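Local structure of copper-containing nitrite reductase (Bradyrhizobium sp. ORS 375, 6THE) at residues E267-V279 with L291-Y305. The protein probably reduces nitrite to nitric oxide, as the copper-binding core of a larger heme-cupredoxin nitrite reductase. Numbering follows the deposited sequence.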
ATOM      1  N   GLU A 267     -14.396   5.229  11.151  1.00 23.35           N
ATOM      2  CA  GLU A 267     -15.271   5.843  12.136  1.00 23.85           C
ATOM      3  C   GLU A 267     -14.453   6.799  12.998  1.00 24.20           C
ATOM      4  O   GLU A 267     -13.304   6.507  13.327  1.00 24.26           O
ATOM      5  CB  GLU A 267     -15.919   4.776  13.023  1.00 23.89           C
ATOM      6  CG  GLU A 267     -16.829   3.819  12.274  1.00 23.98           C
ATOM      7  CD  GLU A 267     -17.338   2.640  13.087  1.00 24.09           C
ATOM      8  OE1 GLU A 267     -17.204   2.671  14.328  0.50 24.11           O
ATOM      9  OE2 GLU A 267     -17.867   1.690  12.477  1.00 24.16           O
ATOM     10  N   PHE A 268     -15.059   7.937  13.357  1.00 24.67           N
ATOM     11  CA  PHE A 268     -14.414   8.922  14.213  1.00 25.19           C
ATOM     12  C   PHE A 268     -15.456   9.810  14.888  1.00 25.65           C
ATOM     13  O   PHE A 268     -16.558   9.995  14.372  1.00 25.75           O
ATOM     14  CB  PHE A 268     -13.374   9.738  13.436  1.00 25.09           C
ATOM     15  CG  PHE A 268     -13.878  10.414  12.185  1.00 25.02           C
ATOM     16  CD1 PHE A 268     -13.875   9.749  10.967  1.00 24.98           C
ATOM     17  CD2 PHE A 268     -14.342  11.721  12.220  1.00 24.95           C
ATOM     18  CE1 PHE A 268     -14.333  10.372   9.816  1.00 24.95           C
ATOM     19  CE2 PHE A 268     -14.800  12.344  11.068  1.00 24.95           C
ATOM     20  CZ  PHE A 268     -14.794  11.668   9.868  1.00 24.95           C
ATOM     21  N   LYS A 269     -15.078  10.347  16.054  1.00 26.19           N
ATOM     22  CA  LYS A 269     -15.883  11.293  16.808  1.00 26.66           C
ATOM     23  C   LYS A 269     -15.348  12.699  16.545  1.00 26.96           C
ATOM     24  O   LYS A 269     -14.147  12.938  16.652  1.00 27.02           O
ATOM     25  CB  LYS A 269     -15.819  10.942  18.298  1.00 26.81           C
ATOM     26  CG  LYS A 269     -16.504  11.914  19.252  1.00 26.91           C
ATOM     27  CD  LYS A 269     -17.939  11.552  19.574  1.00 26.95           C
ATOM     28  CE  LYS A 269     -18.457  12.255  20.811  1.00 27.00           C
ATOM     29  NZ  LYS A 269     -19.861  11.883  21.106  1.00 27.07           N
ATOM     30  N   VAL A 270     -16.255  13.618  16.192  1.00 27.31           N
ATOM     31  CA  VAL A 270     -15.886  15.001  15.939  1.00 27.69           C
ATOM     32  C   VAL A 270     -16.118  15.804  17.218  1.00 27.83           C
ATOM     33  O   VAL A 270     -17.212  15.780  17.779  1.00 28.02           O
ATOM     34  CB  VAL A 270     -16.644  15.592  14.734  1.00 27.83           C
ATOM     35  CG1 VAL A 270     -16.145  16.988  14.392  1.00 27.96           C
ATOM     36  CG2 VAL A 270     -16.559  14.690  13.510  1.00 27.85           C
ATOM     37  N   GLU A 271     -15.074  16.514  17.661  1.00 27.89           N
ATOM     38  CA  GLU A 271     -15.061  17.137  18.976  1.00 27.88           C
ATOM     39  C   GLU A 271     -14.958  18.656  18.852  1.00 27.74           C
ATOM     40  O   GLU A 271     -15.369  19.377  19.759  1.00 27.81           O
ATOM     41  CB  GLU A 271     -13.898  16.593  19.810  1.00 28.20           C
ATOM     42  CG  GLU A 271     -13.950  15.091  20.041  1.00 28.50           C
ATOM     43  CD  GLU A 271     -14.884  14.606  21.139  1.00 28.78           C
ATOM     44  OE1 GLU A 271     -15.793  15.367  21.533  1.00 28.92           O
ATOM     45  OE2 GLU A 271     -14.698  13.463  21.604  1.00 28.95           O
ATOM     46  N   VAL A 272     -14.401  19.127  17.729  1.00 27.41           N
ATOM     47  CA  VAL A 272     -14.072  20.534  17.556  1.00 27.06           C
ATOM     48  C   VAL A 272     -14.732  21.054  16.279  1.00 26.81           C
ATOM     49  O   VAL A 272     -14.665  20.400  15.239  1.00 26.85           O
ATOM     50  CB  VAL A 272     -12.544  20.749  17.552  1.00 27.04           C
ATOM     51  CG1 VAL A 272     -12.147  22.137  17.074  1.00 27.09           C
ATOM     52  CG2 VAL A 272     -11.925  20.461  18.912  1.00 27.04           C
ATOM     53  N   PRO A 273     -15.390  22.239  16.317  1.00 26.50           N
ATOM     54  CA  PRO A 273     -15.997  22.828  15.121  1.00 26.22           C
ATOM     55  C   PRO A 273     -14.957  23.391  14.154  1.00 25.97           C
ATOM     56  O   PRO A 273     -13.858  23.759  14.564  1.00 26.01           O
ATOM     57  CB  PRO A 273     -16.854  23.971  15.687  1.00 26.26           C
ATOM     58  CG  PRO A 273     -16.149  24.365  16.966  1.00 26.34           C
ATOM     59  CD  PRO A 273     -15.597  23.068  17.517  1.00 26.43           C
ATOM     60  N   GLY A 274     -15.328  23.452  12.870  1.00 25.64           N
ATOM     61  CA  GLY A 274     -14.466  24.001  11.835  1.00 25.21           C
ATOM     62  C   GLY A 274     -14.553  23.212  10.532  1.00 24.93           C
ATOM     63  O   GLY A 274     -15.507  22.467  10.311  1.00 24.88           O
ATOM     64  N   THR A 275     -13.539  23.392   9.678  1.00 24.70           N
ATOM     65  CA  THR A 275     -13.472  22.742   8.378  1.00 24.45           C
ATOM     66  C   THR A 275     -12.466  21.595   8.438  1.00 24.32           C
ATOM     67  O   THR A 275     -11.353  21.764   8.935  1.00 24.32           O
ATOM     68  CB  THR A 275     -13.150  23.755   7.270  1.00 24.39           C
ATOM     69  OG1 THR A 275     -14.077  24.837   7.370  1.00 24.32           O
ATOM     70  CG2 THR A 275     -13.216  23.161   5.879  1.00 24.34           C
ATOM     71  N   TYR A 276     -12.884  20.433   7.925  1.00 24.17           N
ATOM     72  CA  TYR A 276     -12.056  19.238   7.875  1.00 24.03           C
ATOM     73  C   TYR A 276     -11.941  18.772   6.427  1.00 23.94           C
ATOM     74  O   TYR A 276     -12.905  18.854   5.667  1.00 23.99           O
ATOM     75  CB  TYR A 276     -12.628  18.158   8.796  1.00 23.98           C
ATOM     76  CG  TYR A 276     -12.565  18.490  10.267  1.00 23.99           C
ATOM     77  CD1 TYR A 276     -13.533  19.284  10.866  1.00 24.00           C
ATOM     78  CD2 TYR A 276     -11.538  18.011  11.064  1.00 23.98           C
ATOM     79  CE1 TYR A 276     -13.479  19.595  12.216  1.00 24.01           C
ATOM     80  CE2 TYR A 276     -11.469  18.312  12.415  1.00 23.97           C
ATOM     81  CZ  TYR A 276     -12.444  19.107  12.994  1.00 24.01           C
ATOM     82  OH  TYR A 276     -12.382  19.404  14.324  1.00 24.08           O
ATOM     83  N   THR A 277     -10.753  18.278   6.059  1.00 23.84           N
ATOM     84  CA  THR A 277     -10.440  17.991   4.669  1.00 23.82           C
ATOM     85  C   THR A 277     -10.258  16.488   4.465  1.00 23.79           C
ATOM     86  O   THR A 277      -9.468  15.852   5.159  1.00 23.79           O
ATOM     87  CB  THR A 277      -9.231  18.810   4.197  1.00 23.82           C
ATOM     88  OG1 THR A 277      -9.419  20.166   4.601  1.00 23.88           O
ATOM     89  CG2 THR A 277      -9.022  18.756   2.699  1.00 23.79           C
ATOM     90  N   LEU A 278     -11.003  15.942   3.496  1.00 23.81           N
ATOM     91  CA  LEU A 278     -10.856  14.562   3.062  1.00 23.81           C
ATOM     92  C   LEU A 278      -9.883  14.524   1.887  1.00 23.77           C
ATOM     93  O   LEU A 278     -10.141  15.131   0.848  1.00 23.77           O
ATOM     94  CB  LEU A 278     -12.228  14.014   2.649  1.00 23.84           C
ATOM     95  CG  LEU A 278     -13.126  13.511   3.780  1.00 23.86           C
ATOM     96  CD1 LEU A 278     -13.913  14.655   4.407  1.00 23.83           C
ATOM     97  CD2 LEU A 278     -14.079  12.441   3.268  1.00 23.87           C
ATOM     98  N   VAL A 279      -8.762  13.814   2.071  1.00 23.78           N
ATOM     99  CA  VAL A 279      -7.717  13.734   1.061  1.00 23.82           C
ATOM    100  C   VAL A 279      -7.093  12.342   1.075  1.00 23.90           C
ATOM    101  O   VAL A 279      -7.111  11.650   2.092  1.00 24.02           O
ATOM    102  CB  VAL A 279      -6.627  14.809   1.264  1.00 23.77           C
ATOM    103  CG1 VAL A 279      -7.075  16.196   0.830  1.00 23.76           C
ATOM    104  CG2 VAL A 279      -6.081  14.824   2.683  1.00 23.69           C
ATOM    105  N   LEU A 291     -10.020  16.355  -3.409  1.00 24.40           N
ATOM    106  CA  LEU A 291     -10.195  17.185  -2.228  1.00 24.65           C
ATOM    107  C   LEU A 291     -11.652  17.108  -1.780  1.00 24.85           C
ATOM    108  O   LEU A 291     -12.563  17.266  -2.590  1.00 24.88           O
ATOM    109  CB  LEU A 291      -9.806  18.626  -2.580  1.00 24.68           C
ATOM    110  CG  LEU A 291      -9.654  19.586  -1.402  1.00 24.68           C
ATOM    111  CD1 LEU A 291      -8.228  19.571  -0.872  1.00 24.67           C
ATOM    112  CD2 LEU A 291     -10.049  20.999  -1.806  1.00 24.73           C
ATOM    113  N   GLY A 292     -11.851  16.862  -0.479  1.00 25.13           N
ATOM    114  CA  GLY A 292     -13.174  16.803   0.119  1.00 25.44           C
ATOM    115  C   GLY A 292     -13.273  17.710   1.344  1.00 25.75           C
ATOM    116  O   GLY A 292     -12.282  17.927   2.037  1.00 25.85           O
ATOM    117  N   ILE A 293     -14.479  18.233   1.595  1.00 26.05           N
ATOM    118  CA  ILE A 293     -14.702  19.180   2.677  1.00 26.32           C
ATOM    119  C   ILE A 293     -15.757  18.619   3.628  1.00 26.69           C
ATOM    120  O   ILE A 293     -16.801  18.136   3.194  1.00 26.61           O
ATOM    121  CB  ILE A 293     -15.086  20.571   2.124  1.00 26.18           C
ATOM    122  CG1 ILE A 293     -13.971  21.194   1.276  1.00 26.14           C
ATOM    123  CG2 ILE A 293     -15.546  21.507   3.234  1.00 26.15           C
ATOM    124  CD1 ILE A 293     -12.673  21.449   2.017  1.00 26.19           C
ATOM    125  N   LEU A 294     -15.454  18.690   4.930  1.00 27.23           N
ATOM    126  CA  LEU A 294     -16.379  18.333   5.994  1.00 27.86           C
ATOM    127  C   LEU A 294     -16.559  19.539   6.914  1.00 28.46           C
ATOM    128  O   LEU A 294     -15.664  19.876   7.688  1.00 28.52           O
ATOM    129  CB  LEU A 294     -15.830  17.112   6.744  1.00 27.77           C
ATOM    130  CG  LEU A 294     -16.523  16.740   8.057  1.00 27.71           C
ATOM    131  CD1 LEU A 294     -17.950  16.269   7.823  1.00 27.62           C
ATOM    132  CD2 LEU A 294     -15.731  15.676   8.803  1.00 27.63           C
ATOM    133  N   HIS A 295     -17.721  20.194   6.793  1.00 29.29           N
ATOM    134  CA  HIS A 295     -18.067  21.343   7.613  1.00 30.13           C
ATOM    135  C   HIS A 295     -18.656  20.867   8.938  1.00 30.91           C
ATOM    136  O   HIS A 295     -19.620  20.103   8.953  1.00 30.88           O
ATOM    137  CB  HIS A 295     -19.041  22.270   6.869  1.00 30.09           C
ATOM    138  CG  HIS A 295     -18.417  23.074   5.778  1.00 30.02           C
ATOM    139  ND1 HIS A 295     -17.459  24.038   6.023  1.00 30.07           N
ATOM    140  CD2 HIS A 295     -18.627  23.080   4.443  1.00 29.98           C
ATOM    141  CE1 HIS A 295     -17.094  24.594   4.885  1.00 29.96           C
ATOM    142  NE2 HIS A 295     -17.799  24.024   3.900  1.00 29.98           N
ATOM    143  N   VAL A 296     -18.062  21.331  10.043  1.00 31.97           N
ATOM    144  CA  VAL A 296     -18.535  20.993  11.376  1.00 32.96           C
ATOM    145  C   VAL A 296     -18.961  22.276  12.085  1.00 33.84           C
ATOM    146  O   VAL A 296     -18.145  23.168  12.310  1.00 33.91           O
ATOM    147  CB  VAL A 296     -17.479  20.209  12.181  1.00 32.84           C
ATOM    148  CG1 VAL A 296     -17.941  19.942  13.607  1.00 32.80           C
ATOM    149  CG2 VAL A 296     -17.099  18.906  11.493  1.00 32.74           C
ATOM    150  N   GLN A 297     -20.252  22.345  12.430  1.00 35.15           N
ATOM    151  CA  GLN A 297     -20.840  23.517  13.057  1.00 36.49           C
ATOM    152  C   GLN A 297     -21.226  23.186  14.496  1.00 37.19           C
ATOM    153  O   GLN A 297     -21.731  22.098  14.773  1.00 37.18           O
ATOM    154  CB  GLN A 297     -22.052  23.997  12.255  1.00 36.86           C
ATOM    155  CG  GLN A 297     -21.702  24.517  10.865  1.00 37.34           C
ATOM    156  CD  GLN A 297     -22.915  24.817  10.017  1.00 37.62           C
ATOM    157  OE1 GLN A 297     -23.983  25.166  10.516  1.00 37.72           O
ATOM    158  NE2 GLN A 297     -22.753  24.688   8.709  1.00 37.68           N
ATOM    159  N   GLY A 298     -20.980  24.140  15.401  1.00 38.11           N
ATOM    160  CA  GLY A 298     -21.325  23.991  16.806  1.00 39.38           C
ATOM    161  C   GLY A 298     -20.446  24.849  17.714  1.00 40.41           C
ATOM    162  O   GLY A 298     -19.675  25.678  17.232  1.00 40.42           O
ATOM    163  N   PRO A 299     -20.540  24.677  19.054  1.00 41.16           N
ATOM    164  CA  PRO A 299     -19.739  25.460  19.996  1.00 41.75           C
ATOM    165  C   PRO A 299     -18.290  24.982  20.065  1.00 42.38           C
ATOM    166  O   PRO A 299     -17.997  23.826  19.761  1.00 42.53           O
ATOM    167  CB  PRO A 299     -20.446  25.218  21.338  1.00 41.76           C
ATOM    168  CG  PRO A 299     -21.055  23.838  21.195  1.00 41.58           C
ATOM    169  CD  PRO A 299     -21.432  23.720  19.732  1.00 41.38           C
ATOM    170  N   GLU A 300     -17.398  25.889  20.478  1.00 43.10           N
ATOM    171  CA  GLU A 300     -15.971  25.619  20.562  1.00 43.68           C
ATOM    172  C   GLU A 300     -15.681  24.757  21.788  1.00 43.87           C
ATOM    173  O   GLU A 300     -16.347  24.884  22.815  1.00 43.96           O
ATOM    174  CB  GLU A 300     -15.182  26.930  20.603  1.00 44.03           C
ATOM    175  CG  GLU A 300     -15.257  27.720  19.306  1.00 44.54           C
ATOM    176  CD  GLU A 300     -14.700  29.134  19.362  1.00 44.97           C
ATOM    177  OE1 GLU A 300     -14.240  29.624  18.311  1.00 45.18           O
ATOM    178  OE2 GLU A 300     -14.735  29.746  20.451  1.00 45.07           O
ATOM    179  N   ASN A 301     -14.677  23.882  21.658  1.00 43.96           N
ATOM    180  CA  ASN A 301     -14.259  22.987  22.724  1.00 44.03           C
ATOM    181  C   ASN A 301     -12.806  23.293  23.085  1.00 44.22           C
ATOM    182  O   ASN A 301     -11.888  22.704  22.516  1.00 44.15           O
ATOM    183  CB  ASN A 301     -14.477  21.519  22.340  1.00 43.89           C
ATOM    184  CG  ASN A 301     -14.427  20.564  23.515  1.00 43.77           C
ATOM    185  OD1 ASN A 301     -14.039  20.937  24.621  1.00 43.67           O
ATOM    186  ND2 ASN A 301     -14.819  19.321  23.286  1.00 43.82           N
ATOM    187  N   PRO A 302     -12.558  24.222  24.040  1.00 44.49           N
ATOM    188  CA  PRO A 302     -11.202  24.681  24.354  1.00 44.63           C
ATOM    189  C   PRO A 302     -10.299  23.631  25.000  1.00 44.61           C
ATOM    190  O   PRO A 302      -9.080  23.785  25.009  1.00 44.41           O
ATOM    191  CB  PRO A 302     -11.422  25.838  25.346  1.00 44.57           C
ATOM    192  CG  PRO A 302     -12.884  26.205  25.195  1.00 44.52           C
ATOM    193  CD  PRO A 302     -13.577  24.903  24.853  1.00 44.52           C
ATOM    194  N   ASP A 303     -10.912  22.568  25.536  1.00 44.70           N
ATOM    195  CA  ASP A 303     -10.185  21.518  26.234  1.00 44.78           C
ATOM    196  C   ASP A 303      -9.494  20.595  25.232  1.00 44.87           C
ATOM    197  O   ASP A 303      -8.483  19.977  25.559  1.00 44.97           O
ATOM    198  CB  ASP A 303     -11.090  20.753  27.203  1.00 44.76           C
ATOM    199  CG  ASP A 303     -11.394  21.514  28.483  1.00 44.85           C
ATOM    200  OD1 ASP A 303     -11.774  22.699  28.388  1.00 44.93           O
ATOM    201  OD2 ASP A 303     -11.245  20.915  29.567  1.00 44.88           O
ATOM    202  N   ILE A 304     -10.051  20.509  24.017  1.00 44.81           N
ATOM    203  CA  ILE A 304      -9.509  19.653  22.973  1.00 44.77           C
ATOM    204  C   ILE A 304      -8.625  20.489  22.049  1.00 44.96           C
ATOM    205  O   ILE A 304      -7.520  20.070  21.707  1.00 44.98           O
ATOM    206  CB  ILE A 304     -10.632  18.913  22.210  1.00 44.54           C
ATOM    207  CG1 ILE A 304     -11.597  18.182  23.151  1.00 44.48           C
ATOM    208  CG2 ILE A 304     -10.061  17.983  21.148  1.00 44.36           C
ATOM    209  CD1 ILE A 304     -10.951  17.149  24.054  1.00 44.36           C
ATOM    210  N   TYR A 305      -9.125  21.666  21.651  1.00 45.04           N
ATOM    211  CA  TYR A 305      -8.382  22.589  20.805  1.00 45.04           C
ATOM    212  C   TYR A 305      -8.793  24.026  21.115  1.00 44.97           C
ATOM    213  O   TYR A 305      -9.980  24.336  21.197  1.00 45.04           O
ATOM    214  CB  TYR A 305      -8.581  22.256  19.323  1.00 45.14           C
ATOM    215  CG  TYR A 305      -8.182  23.351  18.364  1.00 45.36           C
ATOM    216  CD1 TYR A 305      -6.850  23.681  18.165  1.00 45.46           C
ATOM    217  CD2 TYR A 305      -9.137  24.056  17.648  1.00 45.36           C
ATOM    218  CE1 TYR A 305      -6.477  24.684  17.284  1.00 45.62           C
ATOM    219  CE2 TYR A 305      -8.782  25.062  16.763  1.00 45.46           C
ATOM    220  CZ  TYR A 305      -7.448  25.377  16.579  1.00 45.63           C
ATOM    221  OH  TYR A 305      -7.087  26.366  15.710  1.00 45.74           O
TER
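Gly274 and Val296, Tyr276 and Leu294, and Leu278 and Gly292 each exchange two backbone hydrogen bonds, six in all, zipping strands 274-279 and 292-297 together antiparallel. In the middle pair Leu294 N reaches Tyr276 O at 2.7 Å. A seventh bond lies within 267-279: Tyr276 OH donates to Val272 O (2.7 Å), approaching from above the carbonyl plane. With CG anti to its own carbonyl carbon (chi1 -67°), the Tyr276 ring runs back toward the turn, where Val296 CG2 meets CD1 at 3.6 Å. Val296 CG1 and Val270 CG1 touch at 3.5 Å, the two valines passing flank to flank and pointing opposite ways. Farther along the strand from the turn, Leu294 CD2 meets the edge of Phe268 at CE2 (4.1 Å). A phenylalanine in place of Tyr276 would probably keep the Val296 contact but leave Val272 O without its hydroxyl partner, freeing the turn to shift. Beyond the strands, Val272 CG1 packs on Tyr305 CD2 (3.6 Å), and Ile92 of the second subunit also packs on Val272. The hydroxyl bond to the residue four back, at the arch between strand 263-269 in one sheet and strand 274-280 in the other, is a tyrosine corner, a feature of Greek-key beta proteins, here in a cupredoxin-type sandwich.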